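Local coordinates for protein Uly1 (Catenovulum maritimum, PDB 7DRQ) that cleaves the algal polysaccharide ulvan, as a calcium-binding lyase of polysaccharide lyase family 24, at residues A[13-17]-A[44-48]; A[38-44]-A[102-108]; A[54-58]-A[115-120]; A[274-278]-A[349-353]; A[362-366]-A[375-379]. All coordinates share one frame; numbering follows the deposited sequence.

Contact 1 of 5, residues A[13-17]-A[44-48]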
# COMPACT_ATOMS: atom_id res chain seq x y z
N GLN A 13 14.79 -8.44 14.61
CA GLN A 13 15.19 -9.31 13.51
C GLN A 13 14.42 -9.00 12.23
O GLN A 13 14.24 -9.89 11.40
CB GLN A 13 14.98 -10.77 13.89
CG GLN A 13 15.68 -11.20 15.16
CD GLN A 13 16.22 -12.61 15.05
OE1 GLN A 13 15.53 -13.52 14.59
NE2 GLN A 13 17.48 -12.80 15.45
N ALA A 14 13.97 -7.76 12.05
CA ALA A 14 13.27 -7.40 10.81
C ALA A 14 14.24 -7.39 9.63
O ALA A 14 15.35 -6.86 9.73
CB ALA A 14 12.61 -6.03 10.95
N LEU A 15 13.81 -7.98 8.53
CA LEU A 15 14.67 -8.10 7.35
C LEU A 15 14.95 -6.73 6.74
O LEU A 15 14.06 -5.89 6.59
CB LEU A 15 14.03 -9.02 6.32
CG LEU A 15 14.77 -9.14 4.97
CD1 LEU A 15 16.15 -9.78 5.19
CD2 LEU A 15 13.96 -9.95 3.96
N PHE A 16 16.21 -6.51 6.37
CA PHE A 16 16.64 -5.29 5.70
C PHE A 16 17.63 -5.66 4.61
O PHE A 16 18.45 -6.56 4.79
CB PHE A 16 17.27 -4.32 6.69
CG PHE A 16 17.63 -2.99 6.11
CD1 PHE A 16 16.69 -1.98 6.02
CD2 PHE A 16 18.93 -2.74 5.68
CE1 PHE A 16 17.02 -0.74 5.49
CE2 PHE A 16 19.27 -1.51 5.15
CZ PHE A 16 18.32 -0.51 5.05
N PHE A 17 17.56 -4.96 3.48
CA PHE A 17 18.44 -5.24 2.35
C PHE A 17 19.68 -4.36 2.50
O PHE A 17 19.69 -3.20 2.09
CB PHE A 17 17.71 -4.99 1.03
CG PHE A 17 16.39 -5.71 0.94
CD1 PHE A 17 16.26 -7.00 1.44
CD2 PHE A 17 15.29 -5.11 0.35
CE1 PHE A 17 15.04 -7.67 1.35
CE2 PHE A 17 14.07 -5.78 0.25
CZ PHE A 17 13.95 -7.05 0.76
N ASN A 44 15.38 -0.45 -0.19
CA ASN A 44 16.16 -1.33 0.66
C ASN A 44 15.42 -1.75 1.93
O ASN A 44 15.96 -2.55 2.70
CB ASN A 44 17.52 -0.69 1.02
CG ASN A 44 17.39 0.61 1.78
OD1 ASN A 44 16.32 0.97 2.26
ND2 ASN A 44 18.51 1.33 1.91
N ALA A 45 14.19 -1.29 2.13
CA ALA A 45 13.47 -1.50 3.39
C ALA A 45 12.10 -2.10 3.10
O ALA A 45 11.18 -1.39 2.67
CB ALA A 45 13.36 -0.19 4.17
N ILE A 46 11.98 -3.42 3.31
CA ILE A 46 10.71 -4.12 3.12
C ILE A 46 9.89 -4.21 4.40
O ILE A 46 8.74 -4.68 4.36
CB ILE A 46 10.99 -5.52 2.53
CG1 ILE A 46 9.75 -6.09 1.82
CG2 ILE A 46 11.55 -6.47 3.61
CD1 ILE A 46 10.07 -7.23 0.86
N ALA A 47 10.43 -3.76 5.53
CA ALA A 47 9.75 -3.78 6.82
C ALA A 47 10.12 -2.57 7.66
O ALA A 47 11.32 -2.34 7.92
CB ALA A 47 10.09 -5.07 7.57
N PRO A 48 9.15 -1.75 8.09
CA PRO A 48 7.73 -1.83 7.78
C PRO A 48 7.45 -1.23 6.41
O PRO A 48 7.98 -0.18 6.07
CB PRO A 48 7.08 -1.00 8.90
CG PRO A 48 8.10 0.01 9.24
CD PRO A 48 9.46 -0.59 8.95
O HOH W 1 13.37 -3.30 6.22

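Contact 2 of 5, residues A[38-44]-A[102-108]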
# COMPACT_ATOMS: atom_id res chain seq x y z
N TYR A 38 22.81 -8.28 1.18
CA TYR A 38 21.47 -8.45 0.58
C TYR A 38 21.18 -7.29 -0.34
O TYR A 38 20.71 -6.23 0.08
CB TYR A 38 20.42 -8.59 1.68
CG TYR A 38 19.16 -9.34 1.28
CD1 TYR A 38 18.77 -9.45 -0.05
CD2 TYR A 38 18.37 -9.94 2.24
CE1 TYR A 38 17.61 -10.14 -0.41
CE2 TYR A 38 17.23 -10.64 1.90
CZ TYR A 38 16.84 -10.73 0.58
OH TYR A 38 15.70 -11.43 0.28
N ASN A 39 21.47 -7.47 -1.63
CA ASN A 39 21.22 -6.43 -2.61
C ASN A 39 19.72 -6.30 -2.86
O ASN A 39 18.90 -7.04 -2.30
CB ASN A 39 21.99 -6.74 -3.89
CG ASN A 39 23.47 -6.87 -3.64
OD1 ASN A 39 24.06 -6.04 -2.95
ND2 ASN A 39 24.08 -7.92 -4.17
N TYR A 40 19.34 -5.34 -3.70
CA TYR A 40 17.93 -5.03 -3.85
C TYR A 40 17.69 -4.32 -5.18
O TYR A 40 18.58 -3.66 -5.72
CB TYR A 40 17.43 -4.17 -2.68
CG TYR A 40 18.16 -2.85 -2.51
CD1 TYR A 40 19.31 -2.78 -1.73
CD2 TYR A 40 17.71 -1.69 -3.12
CE1 TYR A 40 20.00 -1.58 -1.56
CE2 TYR A 40 18.38 -0.48 -2.97
CZ TYR A 40 19.53 -0.44 -2.19
OH TYR A 40 20.20 0.76 -2.03
N ALA A 41 16.47 -4.46 -5.69
CA ALA A 41 16.12 -3.93 -7.00
C ALA A 41 15.40 -2.59 -6.93
O ALA A 41 15.48 -1.80 -7.88
CB ALA A 41 15.24 -4.94 -7.76
N TYR A 42 14.72 -2.31 -5.82
CA TYR A 42 13.98 -1.06 -5.72
C TYR A 42 14.37 -0.33 -4.44
O TYR A 42 15.38 0.37 -4.42
CB TYR A 42 12.49 -1.34 -5.82
CG TYR A 42 12.16 -1.97 -7.16
CD1 TYR A 42 12.09 -1.19 -8.31
CD2 TYR A 42 11.99 -3.35 -7.28
CE1 TYR A 42 11.83 -1.76 -9.54
CE2 TYR A 42 11.71 -3.93 -8.51
CZ TYR A 42 11.63 -3.13 -9.63
OH TYR A 42 11.36 -3.70 -10.86
N GLY A 43 13.59 -0.52 -3.36
CA GLY A 43 13.96 0.04 -2.08
C GLY A 43 14.75 -0.95 -1.25
O GLY A 43 14.81 -2.13 -1.54
N ASN A 44 15.38 -0.45 -0.19
CA ASN A 44 16.16 -1.33 0.66
C ASN A 44 15.42 -1.75 1.93
O ASN A 44 15.96 -2.55 2.70
CB ASN A 44 17.52 -0.69 1.02
CG ASN A 44 17.39 0.61 1.78
OD1 ASN A 44 16.32 0.97 2.26
ND2 ASN A 44 18.51 1.33 1.91
N TRP A 102 16.06 -14.80 -4.72
CA TRP A 102 15.72 -14.41 -3.36
C TRP A 102 16.81 -13.58 -2.70
O TRP A 102 16.55 -12.95 -1.68
CB TRP A 102 15.42 -15.65 -2.52
CG TRP A 102 16.46 -16.72 -2.63
CD1 TRP A 102 16.43 -17.82 -3.44
CD2 TRP A 102 17.70 -16.79 -1.91
NE1 TRP A 102 17.57 -18.57 -3.27
CE2 TRP A 102 18.37 -17.96 -2.34
CE3 TRP A 102 18.32 -15.99 -0.94
CZ2 TRP A 102 19.61 -18.35 -1.83
CZ3 TRP A 102 19.56 -16.37 -0.45
CH2 TRP A 102 20.19 -17.54 -0.90
N TRP A 103 18.02 -13.56 -3.27
CA TRP A 103 19.11 -12.72 -2.76
C TRP A 103 19.04 -11.29 -3.30
O TRP A 103 19.92 -10.48 -2.98
CB TRP A 103 20.46 -13.35 -3.11
CG TRP A 103 20.59 -13.57 -4.59
CD1 TRP A 103 21.10 -12.70 -5.49
CD2 TRP A 103 20.13 -14.71 -5.33
NE1 TRP A 103 21.01 -13.22 -6.76
CE2 TRP A 103 20.42 -14.45 -6.69
CE3 TRP A 103 19.51 -15.92 -4.99
CZ2 TRP A 103 20.11 -15.36 -7.71
CZ3 TRP A 103 19.20 -16.82 -6.00
CH2 TRP A 103 19.51 -16.54 -7.35
N VAL A 104 18.05 -10.95 -4.11
CA VAL A 104 17.80 -9.57 -4.52
C VAL A 104 16.48 -9.14 -3.91
O VAL A 104 15.41 -9.59 -4.34
CB VAL A 104 17.79 -9.40 -6.04
CG1 VAL A 104 17.54 -7.93 -6.38
CG2 VAL A 104 19.11 -9.86 -6.64
N GLY A 105 16.54 -8.23 -2.95
CA GLY A 105 15.34 -7.81 -2.23
C GLY A 105 14.39 -7.02 -3.12
O GLY A 105 14.81 -6.22 -3.96
N GLU A 106 13.10 -7.22 -2.90
CA GLU A 106 12.07 -6.72 -3.82
C GLU A 106 10.97 -6.06 -3.00
O GLU A 106 10.08 -6.74 -2.47
CB GLU A 106 11.59 -7.90 -4.69
CG GLU A 106 10.27 -7.80 -5.41
CD GLU A 106 10.14 -6.64 -6.39
OE1 GLU A 106 10.11 -5.50 -5.91
OE2 GLU A 106 10.00 -6.87 -7.62
N THR A 107 11.03 -4.73 -2.86
CA THR A 107 10.10 -4.04 -1.95
C THR A 107 8.69 -3.91 -2.51
O THR A 107 7.81 -3.42 -1.78
CB THR A 107 10.63 -2.65 -1.55
OG1 THR A 107 11.06 -1.93 -2.71
CG2 THR A 107 11.80 -2.78 -0.55
N HIS A 108 8.42 -4.32 -3.75
CA HIS A 108 7.02 -4.45 -4.16
C HIS A 108 6.32 -5.52 -3.34
O HIS A 108 5.10 -5.46 -3.15
CB HIS A 108 6.89 -4.83 -5.64
CG HIS A 108 7.30 -3.74 -6.58
ND1 HIS A 108 8.61 -3.56 -6.98
CD2 HIS A 108 6.57 -2.79 -7.22
CE1 HIS A 108 8.67 -2.54 -7.82
NE2 HIS A 108 7.45 -2.06 -7.98
O HOH W 2 13.71 -3.80 -3.56

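Contact 3 of 5, residues A[54-58]-A[115-120]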
# COMPACT_ATOMS: atom_id res chain seq x y z
N LYS A 54 -2.69 -3.24 10.99
CA LYS A 54 -4.12 -3.02 11.17
C LYS A 54 -4.44 -3.09 12.65
O LYS A 54 -3.74 -3.74 13.43
CB LYS A 54 -4.97 -4.06 10.43
CG LYS A 54 -4.88 -3.99 8.92
CD LYS A 54 -5.43 -2.67 8.41
CE LYS A 54 -4.89 -2.39 7.01
NZ LYS A 54 -5.32 -3.48 6.05
N VAL A 55 -5.52 -2.42 13.04
CA VAL A 55 -6.03 -2.44 14.41
C VAL A 55 -7.46 -2.96 14.39
O VAL A 55 -8.29 -2.46 13.62
CB VAL A 55 -5.94 -1.06 15.08
CG1 VAL A 55 -6.40 -1.16 16.54
CG2 VAL A 55 -4.51 -0.56 15.03
N TYR A 56 -7.73 -3.96 15.22
CA TYR A 56 -9.06 -4.54 15.37
C TYR A 56 -9.32 -4.72 16.85
O TYR A 56 -8.61 -5.49 17.52
CB TYR A 56 -9.17 -5.89 14.64
CG TYR A 56 -10.42 -6.65 15.05
CD1 TYR A 56 -11.67 -6.23 14.63
CD2 TYR A 56 -10.34 -7.78 15.86
CE1 TYR A 56 -12.82 -6.91 15.01
CE2 TYR A 56 -11.47 -8.46 16.24
CZ TYR A 56 -12.71 -8.03 15.81
OH TYR A 56 -13.84 -8.71 16.19
N LYS A 57 -10.33 -4.02 17.37
CA LYS A 57 -10.59 -3.99 18.81
C LYS A 57 -9.30 -3.67 19.56
O LYS A 57 -8.68 -2.62 19.32
CB LYS A 57 -11.21 -5.31 19.27
CG LYS A 57 -12.56 -5.60 18.63
CD LYS A 57 -13.23 -6.83 19.22
CE LYS A 57 -14.71 -6.88 18.86
NZ LYS A 57 -15.35 -5.54 18.96
N ASN A 58 -8.87 -4.56 20.45
CA ASN A 58 -7.67 -4.34 21.25
C ASN A 58 -6.42 -5.01 20.69
O ASN A 58 -5.47 -5.25 21.44
CB ASN A 58 -7.92 -4.80 22.69
CG ASN A 58 -8.38 -6.24 22.78
OD1 ASN A 58 -9.51 -6.56 22.44
ND2 ASN A 58 -7.49 -7.13 23.23
N ILE A 115 -8.16 -7.91 9.02
CA ILE A 115 -9.11 -8.65 9.85
C ILE A 115 -10.51 -8.38 9.31
O ILE A 115 -10.85 -7.23 9.02
CB ILE A 115 -9.00 -8.23 11.32
CG1 ILE A 115 -7.54 -8.26 11.81
CG2 ILE A 115 -9.89 -9.11 12.20
CD1 ILE A 115 -6.91 -9.61 11.75
N SER A 116 -11.33 -9.43 9.17
CA SER A 116 -12.77 -9.21 8.97
C SER A 116 -13.41 -8.90 10.32
O SER A 116 -13.36 -9.74 11.22
CB SER A 116 -13.46 -10.42 8.38
OG SER A 116 -14.88 -10.21 8.42
N PRO A 117 -14.03 -7.74 10.49
CA PRO A 117 -14.73 -7.48 11.76
C PRO A 117 -15.99 -8.30 11.91
O PRO A 117 -16.57 -8.31 13.00
CB PRO A 117 -15.03 -5.97 11.68
CG PRO A 117 -14.20 -5.45 10.53
CD PRO A 117 -14.10 -6.59 9.58
N LYS A 118 -16.42 -9.01 10.87
CA LYS A 118 -17.62 -9.84 10.96
C LYS A 118 -17.31 -11.20 11.57
O LYS A 118 -17.83 -11.54 12.64
CB LYS A 118 -18.27 -9.97 9.58
CG LYS A 118 -18.96 -8.69 9.15
CD LYS A 118 -19.35 -8.72 7.69
CE LYS A 118 -20.35 -7.62 7.37
NZ LYS A 118 -20.75 -6.88 8.59
N ASP A 119 -16.43 -11.99 10.94
CA ASP A 119 -16.16 -13.33 11.45
C ASP A 119 -14.77 -13.48 12.05
O ASP A 119 -14.36 -14.60 12.35
CB ASP A 119 -16.38 -14.38 10.34
CG ASP A 119 -15.42 -14.24 9.17
OD1 ASP A 119 -14.51 -13.37 9.21
OD2 ASP A 119 -15.57 -15.01 8.20
N GLU A 120 -14.03 -12.38 12.21
CA GLU A 120 -12.71 -12.38 12.85
C GLU A 120 -11.70 -13.27 12.13
O GLU A 120 -10.72 -13.74 12.73
CB GLU A 120 -12.81 -12.76 14.33
CG GLU A 120 -13.43 -11.66 15.17
CD GLU A 120 -13.29 -11.88 16.67
OE1 GLU A 120 -13.04 -13.03 17.09
OE2 GLU A 120 -13.41 -10.90 17.43

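Contact 4 of 5, residues A[274-278]-A[349-353]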
# COMPACT_ATOMS: atom_id res chain seq x y z
N ARG A 274 -13.67 5.04 -2.40
CA ARG A 274 -13.24 6.02 -3.40
C ARG A 274 -11.85 5.66 -3.91
O ARG A 274 -11.18 4.76 -3.40
CB ARG A 274 -13.22 7.46 -2.83
CG ARG A 274 -14.22 7.73 -1.71
CD ARG A 274 -14.20 9.19 -1.23
NE ARG A 274 -15.20 9.39 -0.18
CZ ARG A 274 -16.19 10.28 -0.23
NH1 ARG A 274 -16.32 11.09 -1.28
NH2 ARG A 274 -17.06 10.36 0.77
N ILE A 275 -11.41 6.37 -4.95
CA ILE A 275 -10.08 6.17 -5.51
C ILE A 275 -9.49 7.51 -5.94
O ILE A 275 -10.21 8.40 -6.41
CB ILE A 275 -10.12 5.18 -6.70
CG1 ILE A 275 -8.71 4.71 -7.09
CG2 ILE A 275 -10.88 5.80 -7.87
CD1 ILE A 275 -8.70 3.60 -8.16
N GLY A 276 -8.20 7.67 -5.73
CA GLY A 276 -7.45 8.76 -6.33
C GLY A 276 -6.26 8.17 -7.05
O GLY A 276 -5.68 7.19 -6.59
N PHE A 277 -5.92 8.75 -8.20
CA PHE A 277 -4.84 8.14 -8.96
C PHE A 277 -4.26 9.14 -9.95
O PHE A 277 -4.84 10.19 -10.23
CB PHE A 277 -5.31 6.86 -9.69
CG PHE A 277 -6.37 7.09 -10.72
CD1 PHE A 277 -7.72 7.06 -10.38
CD2 PHE A 277 -6.03 7.30 -12.06
CE1 PHE A 277 -8.71 7.25 -11.33
CE2 PHE A 277 -7.02 7.49 -13.04
CZ PHE A 277 -8.36 7.46 -12.67
N GLN A 278 -3.08 8.79 -10.46
CA GLN A 278 -2.49 9.41 -11.63
C GLN A 278 -2.34 8.36 -12.73
O GLN A 278 -2.43 7.16 -12.48
CB GLN A 278 -1.14 10.07 -11.29
CG GLN A 278 -1.29 11.03 -10.10
CD GLN A 278 -0.07 11.90 -9.84
OE1 GLN A 278 0.90 11.46 -9.21
NE2 GLN A 278 -0.12 13.14 -10.32
N PHE A 349 2.11 10.94 -4.59
CA PHE A 349 0.70 11.23 -4.75
C PHE A 349 -0.10 10.60 -3.62
O PHE A 349 0.14 9.45 -3.24
CB PHE A 349 0.17 10.70 -6.09
CG PHE A 349 -1.32 10.80 -6.20
CD1 PHE A 349 -1.92 12.03 -6.42
CD2 PHE A 349 -2.13 9.69 -6.01
CE1 PHE A 349 -3.31 12.14 -6.52
CE2 PHE A 349 -3.52 9.79 -6.09
CZ PHE A 349 -4.11 11.01 -6.35
N ASP A 350 -1.04 11.36 -3.07
CA ASP A 350 -1.95 10.81 -2.07
C ASP A 350 -3.19 11.68 -2.02
O ASP A 350 -3.22 12.78 -2.59
CB ASP A 350 -1.27 10.71 -0.70
CG ASP A 350 -1.96 9.70 0.22
OD1 ASP A 350 -2.79 8.90 -0.28
OD2 ASP A 350 -1.67 9.71 1.43
N TRP A 351 -4.21 11.19 -1.32
CA TRP A 351 -5.49 11.88 -1.23
C TRP A 351 -6.22 11.40 0.02
O TRP A 351 -5.91 10.35 0.58
CB TRP A 351 -6.35 11.63 -2.48
CG TRP A 351 -6.71 10.21 -2.59
CD1 TRP A 351 -5.95 9.21 -3.13
CD2 TRP A 351 -7.90 9.59 -2.10
NE1 TRP A 351 -6.61 8.01 -3.02
CE2 TRP A 351 -7.81 8.21 -2.39
CE3 TRP A 351 -9.03 10.07 -1.44
CZ2 TRP A 351 -8.82 7.31 -2.05
CZ3 TRP A 351 -10.04 9.18 -1.10
CH2 TRP A 351 -9.92 7.81 -1.40
N THR A 352 -7.21 12.18 0.44
CA THR A 352 -8.11 11.75 1.50
C THR A 352 -9.38 12.58 1.39
O THR A 352 -9.43 13.58 0.67
CB THR A 352 -7.46 11.90 2.89
OG1 THR A 352 -8.30 11.31 3.88
CG2 THR A 352 -7.25 13.37 3.22
N VAL A 353 -10.42 12.12 2.08
CA VAL A 353 -11.64 12.89 2.27
C VAL A 353 -11.96 12.85 3.76
O VAL A 353 -12.00 11.77 4.35
CB VAL A 353 -12.84 12.34 1.45
CG1 VAL A 353 -14.09 13.21 1.68
CG2 VAL A 353 -12.49 12.26 -0.04

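Contact 5 of 5, residues A[362-366]-A[375-379]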
# COMPACT_ATOMS: atom_id res chain seq x y z
N ILE A 362 -2.63 15.48 -2.91
CA ILE A 362 -1.29 16.03 -2.96
C ILE A 362 -0.49 15.31 -4.04
O ILE A 362 -0.79 14.17 -4.41
CB ILE A 362 -0.57 15.94 -1.60
CG1 ILE A 362 -0.41 14.49 -1.16
CG2 ILE A 362 -1.33 16.75 -0.55
CD1 ILE A 362 0.51 14.33 0.04
N GLY A 363 0.54 15.99 -4.53
CA GLY A 363 1.39 15.43 -5.56
C GLY A 363 2.77 16.05 -5.51
O GLY A 363 2.98 17.13 -4.95
N GLN A 364 3.72 15.34 -6.12
CA GLN A 364 5.06 15.87 -6.36
C GLN A 364 5.31 15.85 -7.86
O GLN A 364 5.24 14.79 -8.49
CB GLN A 364 6.14 15.07 -5.64
CG GLN A 364 7.51 15.71 -5.80
CD GLN A 364 8.63 14.92 -5.17
OE1 GLN A 364 8.41 14.06 -4.31
NE2 GLN A 364 9.86 15.21 -5.60
N THR A 365 5.59 17.02 -8.42
CA THR A 365 5.79 17.17 -9.86
C THR A 365 7.19 17.74 -10.07
O THR A 365 7.46 18.87 -9.66
CB THR A 365 4.72 18.10 -10.44
OG1 THR A 365 3.42 17.54 -10.17
CG2 THR A 365 4.90 18.26 -11.98
N ASN A 366 8.06 16.97 -10.72
CA ASN A 366 9.46 17.36 -10.85
C ASN A 366 9.77 17.83 -12.26
O ASN A 366 9.24 17.29 -13.24
CB ASN A 366 10.38 16.19 -10.49
CG ASN A 366 10.15 15.68 -9.09
OD1 ASN A 366 9.98 16.47 -8.16
ND2 ASN A 366 10.12 14.36 -8.94
N LYS A 375 14.02 20.65 -10.29
CA LYS A 375 13.03 21.41 -9.54
C LYS A 375 11.97 20.43 -9.05
O LYS A 375 11.55 19.55 -9.81
CB LYS A 375 12.41 22.51 -10.40
CG LYS A 375 11.28 23.27 -9.74
CD LYS A 375 10.65 24.24 -10.72
CE LYS A 375 10.73 25.65 -10.21
NZ LYS A 375 10.53 26.62 -11.33
N LYS A 376 11.56 20.58 -7.80
CA LYS A 376 10.52 19.75 -7.20
C LYS A 376 9.35 20.65 -6.81
O LYS A 376 9.53 21.60 -6.03
CB LYS A 376 11.04 18.99 -5.97
CG LYS A 376 12.25 18.11 -6.24
CD LYS A 376 12.76 17.49 -4.93
CE LYS A 376 13.88 16.50 -5.16
NZ LYS A 376 14.25 15.78 -3.90
N VAL A 377 8.17 20.36 -7.34
CA VAL A 377 6.98 21.14 -7.03
C VAL A 377 6.01 20.24 -6.27
O VAL A 377 5.60 19.19 -6.78
CB VAL A 377 6.31 21.69 -8.30
CG1 VAL A 377 5.07 22.48 -7.92
CG2 VAL A 377 7.31 22.52 -9.12
N TYR A 378 5.64 20.65 -5.06
CA TYR A 378 4.64 19.93 -4.29
C TYR A 378 3.31 20.66 -4.39
O TYR A 378 3.26 21.88 -4.24
CB TYR A 378 5.08 19.78 -2.83
CG TYR A 378 6.42 19.08 -2.71
CD1 TYR A 378 6.48 17.69 -2.62
CD2 TYR A 378 7.61 19.80 -2.72
CE1 TYR A 378 7.70 17.05 -2.53
CE2 TYR A 378 8.82 19.16 -2.63
CZ TYR A 378 8.87 17.79 -2.53
OH TYR A 378 10.09 17.16 -2.44
N SER A 379 2.23 19.92 -4.65
CA SER A 379 0.92 20.54 -4.81
C SER A 379 -0.07 19.99 -3.79
O SER A 379 0.02 18.84 -3.36
CB SER A 379 0.33 20.35 -6.23
OG SER A 379 0.30 18.98 -6.60
O HOH W 3 12.11 13.98 -4.08
O HOH W 4 2.78 18.54 -7.75

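Contact 1 of 5, residues A[13-17]-A[44-48]
F17 meets N44 and I46 just past the end of strand 3-15, the first strand of a beta-propeller. That strand is an edge of the sheet built with the last three strands of the chain, so the N-terminus and C-terminus share one sheet. The two segments run nearly antiparallel here. F17 N donates a hydrogen bond to N44 O (3.0 Å), with the donor in the carbonyl plane. The same oxygen lies over one face of the F16 ring, off toward the rim, 3.4 Å from F16 CD1. F16 CZ also touches N44 CG at 3.6 Å. The ring and amide run side by side, their planes 48° apart. F16 reaches this place with CG opposite its own N (chi1 -175°). Replacing F16 by serine would probably leave N44 without its ring neighbour and its amide freer to turn. On the F17 ring, CZ comes 3.8 Å from I46 CB. L15 CD2 touches I46 CG2, and the methyls of A14 and A47 meet. Further out, R470 makes a cation-pi contact with F16, while Y65 lies against both L15 and I46. One water bridges the segments: it donates to L15 O (2.7 Å) and accepts from A47 N (3.1 Å).

Contact 2 of 5, residues A[38-44]-A[102-108]
G105 and Y40 pair where strands 39-40 and 104-105 form a small, weakly bonded two-stranded parallel pairing. Here the packing is tight. G105 N donates to N39 O at 2.7 Å, almost straight at 177°, and A41 N donates to G105 O at 3.0 Å. Y38 CE1 comes within 3.4 Å of G105 N. The Y38 hydroxyl gives a weak bond to W102 O. V104 CG1 packs on A41. The N39 amide turns elsewhere, its OD1 taking a bond from V20 N.

The looser, partly exposed side is formed by Y42, G43 and H108 with a bridging water. T107 is buried, and its OG1 accepts from G43 N (3.0 Å). The water accepts from Y42 N and T107 N and donates to G43 O and G105 O, linking the two segments. Y42 and H108 form a T-shaped pair, centroids 4.3 Å apart, with H108 CE1 over the centre of the Y42 face. Y42 keeps CG anti to the carbonyl carbon (chi1 -61°), which turns its face to the edge of H108.

E106 OE1 accepts from H108 ND1 (2.7 Å) and H108 N. The ND1 bond would probably set the imidazole's rotation; E106 OE2 bonds H129 ND1, probably steadying the carboxylate.

Contact 3 of 5, residues A[54-58]-A[115-120]
Y56 makes a mixed apolar and polar contact with I115, P117 and E120. It joins the end of strand 53-56, an edge strand of one propeller sheet, to the loop between strands 111-115 and 122-126. I115 CG2 stands over one face of the Y56 ring, 4.0 Å from the centroid and 21° off the normal, a CH-pi contact. K57 CG lies over the centre of the opposite face, so the ring is held between two aliphatic groups. P117 CA reaches Y56 CE1 obliquely at 3.8 Å. Y56 points its CG anti to its own N (chi1 167°), which sends the ring from the strand toward the loop.

Within the loop, K118 N donates to S116 OG (3.1 Å), an ST turn, and E120 N makes a weak bond to S116 O. D119 OD2 bonds the Y233 hydroxyl. K57 NZ lies 5.9 Å from E120 OE2, too far for a salt bridge, though its charge may favour the carboxylate. E120 OE1 bonds S159 OG and E120 OE2 the Y56 hydroxyl, so this carboxylate is held at both oxygens. The ring and carboxylate planes are 88° apart. At the ring edge, Y56 OH donates to the anti lone pair of E120 OE2 at 2.6 Å.

Contact 4 of 5, residues A[274-278]-A[349-353]
W351, whose indole lies on G276, stands beside D350 OD1, which accepts a salt bridge from K267 and, weakly, W351 N (2.9 Å). D350 itself does not reach 274-278. No hydrogen bond joins the two segments; they meet through side chains. The W351 ring has its CG between N and the carbonyl carbon (chi1 64°), which lifts it toward strand 272-280. G276 CA sits over the five-membered ring, 3.7 Å from its centroid, a CH-pi contact. With no side chain on G276, the indole lies directly on its backbone. W351 NE1 bonds K265 O, although G276 N is 3.2 Å away; both are donors. At the other end of the indole, W351 CH2 touches R274 CB at 3.6 Å.

R274 then extends past V353, whose CG1 lies over its guanidinium and whose CG2 is 3.7 Å from its CD. The guanidinium bonds A269 O, D270 O and the Y295 hydroxyl. Q278 CG stands over one face of F349, 4.1 Å from the centroid, while Q278 NE2 bonds G292 O.

An alanine in place of W351 would probably open a gap over G276 and leave K265 O without its indole partner.

Strands 272-280 and 350-353 belong to different propeller sheets. The axes of segments 274-278 and 350-353 approach to 7.1 Å at 156°, flanked by strands 261-269, 290-298 and 359-369.

Contact 5 of 5, residues A[362-366]-A[375-379]
G363 and S379 form one pair of a beta hairpin, in which strands 359-369 and 372-383 run antiparallel within a propeller sheet. The backbone bonds come first. G363 and S379 exchange two hydrogen bonds, as do T365 and V377. The shortest is T365 N to V377 O at 2.7 Å, nearly straight at 173°. Between these pairs lies the non-hydrogen-bonded pair Q364 with Y378; another, N366 with K376, lies beyond T365 and V377. CA-H...O contacts add to these, such as I362 CA to S379 O at 3.1 Å.

Side-chain packing follows on the face that bears Q364, N366, K376 and Y378. Q364 keeps CG anti to its N (chi1 -175°) and runs straight alongside the Y378 ring. Its CD lies 3.5 Å from Y378 CE1, with amide and ring planes 41° apart. N366 OD1 lies against the aliphatic part of K376, 3.4 Å from K376 CG. Beyond the hairpin, P330 touches T365 and P398 touches Y378.

Polar side-chain bonds hold these groups in place. Q364 NE2 donates to a lone pair of N366 OD1 in the carbonyl plane (2.9 Å), which would limit the turning of both amides. On the other face, a water joins T365 OG1, S379 OG and V377 O. Back on the Q364 face, a second water accepts from Q364 NE2 (3.0 Å) and K376 NZ (2.8 Å).

In the fold
The contacts fall into two groups and one outlier. Contacts 1 and 2 share N44, and their centres are 10 Å apart; F17 CZ packs 3.4 Å from G105 CA. Contacts 4 and 5 join through neighbouring strands of one sheet, with a probable hydrogen bond from I362 N to D350 O (2.8 Å). Contacts 1 and 4 lie on opposite sides of the chain's centre. Contact 3 touches none of the others. The side chains of Q278 and T365 are about 8 and 7 Å from that of F287, a calcium ligand. T365 is about 13 Å from a bound calcium, so neither contact is part of the site. The W102 side chain is about 12 Å from that of K185, another calcium ligand.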